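Local coordinates for yncA (Salmonella typhimurium, PDB 3DR6), which is a putative acetyltransferase of the GNAT family, probably transferring an acetyl group from acetyl-coenzyme A to an acceptor substrate, at residues C[102-105]-C[106-110]. Numbering follows the deposited sequence. Where two conformers were deposited one is given.
Sequences KLLS and RLIDE
With chi1 of L104 at -177° and that of L107 at -158°, both leucines carry CG anti to the backbone N, and their branches slant across one another one helical turn apart, CD1 of L104 lying 4.1 Å from CD2 of L107. I108 takes the other course, CG1 beside its own N, which sends CD1 back along the helix to 4.2 Å from CG of L104. Branched aliphatic chains suit this buried side: it belongs to helix 99-113, which links the parallel strands 83-90 and 118-124 in a beta-alpha-beta unit of the GNAT fold, and L104 and L107 both rest on H86 of the first strand. The turns are held by backbone bonds such as L107 N to L103 O (2.9 Å) and I108 N to L104 O (3.0 Å). On the partly exposed side, the short hydroxyl of S105 and the carboxylate of D109, one turn on, can share a water, 3.2 Å from S105 OG and donating to D109 OD2 at 2.8 Å. R106, long enough to span a turn, grips E110 OE2 side-on: NE (2.9 Å) uses the anti lone pair, whereas NH2 (3.1 Å) comes from above the carboxylate plane. OE2 lies in the guanidinium plane, so the two bonds limit the rotation of that flat group; F8 adds a cation-pi contact to R106, and R113 NH2 salt-bridges the same OE2, giving this buried carboxylate a second positive partner.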
loop_
_atom_site.group_PDB
_atom_site.type_symbol
_atom_site.label_atom_id
_atom_site.label_comp_id
_atom_site.label_asym_id
_atom_site.label_seq_id
_atom_site.Cartn_x
_atom_site.Cartn_y
_atom_site.Cartn_z
ATOM N N LYS C 102 -15.749 17.131 8.619
ATOM C CA LYS C 102 -17.019 17.118 7.879
ATOM C C LYS C 102 -16.892 16.419 6.517
ATOM O O LYS C 102 -17.769 15.633 6.135
ATOM C CB LYS C 102 -17.555 18.539 7.717
ATOM C CG LYS C 102 -18.042 19.145 9.060
ATOM C CD LYS C 102 -18.522 20.582 8.904
ATOM C CE LYS C 102 -19.065 21.094 10.233
ATOM N NZ LYS C 102 -19.351 22.573 10.214
ATOM N N LEU C 103 -15.810 16.729 5.791
ATOM C CA LEU C 103 -15.476 16.039 4.545
ATOM C C LEU C 103 -15.318 14.536 4.766
ATOM O O LEU C 103 -15.875 13.724 4.025
ATOM C CB LEU C 103 -14.179 16.606 3.938
ATOM C CG LEU C 103 -14.447 17.920 3.189
ATOM C CD1 LEU C 103 -13.133 18.641 2.878
ATOM C CD2 LEU C 103 -15.277 17.629 1.910
ATOM N N LEU C 104 -14.553 14.185 5.789
ATOM C CA LEU C 104 -14.272 12.778 6.072
ATOM C C LEU C 104 -15.554 12.013 6.435
ATOM O O LEU C 104 -15.745 10.885 5.985
ATOM C CB LEU C 104 -13.170 12.621 7.132
ATOM C CG LEU C 104 -12.765 11.170 7.434
ATOM C CD1 LEU C 104 -12.416 10.369 6.163
ATOM C CD2 LEU C 104 -11.588 11.150 8.433
ATOM N N SER C 105 -16.428 12.649 7.218
ATOM C CA SER C 105 -17.706 12.032 7.600
ATOM C C SER C 105 -18.538 11.707 6.359
ATOM O O SER C 105 -19.010 10.582 6.193
ATOM C CB SER C 105 -18.495 12.927 8.566
ATOM O OG SER C 105 -19.580 12.219 9.141
ATOM N N ARG C 106 -18.679 12.687 5.471
ATOM C CA ARG C 106 -19.407 12.485 4.213
ATOM C C ARG C 106 -18.765 11.362 3.365
ATOM O O ARG C 106 -19.472 10.492 2.819
ATOM C CB ARG C 106 -19.501 13.785 3.424
ATOM C CG ARG C 106 -20.149 13.647 2.033
ATOM C CD ARG C 106 -21.614 13.143 2.076
ATOM N NE ARG C 106 -22.093 12.848 0.721
ATOM C CZ ARG C 106 -22.534 13.769 -0.146
ATOM N NH1 ARG C 106 -22.578 15.062 0.181
ATOM N NH2 ARG C 106 -22.934 13.399 -1.355
ATOM N N LEU C 107 -17.432 11.367 3.296
ATOM C CA LEU C 107 -16.673 10.342 2.566
ATOM C C LEU C 107 -16.996 8.919 3.038
ATOM O O LEU C 107 -17.190 8.003 2.231
ATOM C CB LEU C 107 -15.169 10.610 2.710
ATOM C CG LEU C 107 -14.276 10.006 1.642
ATOM C CD1 LEU C 107 -14.604 10.626 0.244
ATOM C CD2 LEU C 107 -12.804 10.180 2.037
ATOM N N ILE C 108 -17.069 8.757 4.351
ATOM C CA ILE C 108 -17.370 7.465 4.975
ATOM C C ILE C 108 -18.734 6.937 4.513
ATOM O O ILE C 108 -18.881 5.755 4.237
ATOM C CB ILE C 108 -17.339 7.576 6.512
ATOM C CG1 ILE C 108 -15.901 7.714 7.007
ATOM C CG2 ILE C 108 -18.019 6.374 7.176
ATOM C CD1 ILE C 108 -15.778 8.354 8.403
ATOM N N ASP C 109 -19.708 7.838 4.419
ATOM C CA ASP C 109 -21.039 7.512 3.932
ATOM C C ASP C 109 -20.968 6.990 2.510
ATOM O O ASP C 109 -21.627 6.004 2.179
ATOM C CB ASP C 109 -21.918 8.764 3.935
ATOM C CG ASP C 109 -22.271 9.233 5.327
ATOM O OD1 ASP C 109 -22.234 8.425 6.271
ATOM O OD2 ASP C 109 -22.599 10.434 5.465
ATOM N N GLU C 110 -20.160 7.656 1.680
ATOM C CA GLU C 110 -19.986 7.263 0.281
ATOM C C GLU C 110 -19.303 5.914 0.202
ATOM O O GLU C 110 -19.672 5.096 -0.624
ATOM C CB GLU C 110 -19.225 8.321 -0.531
ATOM C CG GLU C 110 -19.951 9.676 -0.677
ATOM C CD GLU C 110 -21.353 9.577 -1.274
ATOM O OE1 GLU C 110 -21.604 8.683 -2.126
ATOM O OE2 GLU C 110 -22.209 10.404 -0.881
HETATM O O HOH W 1 -21.860 12.681 6.910
#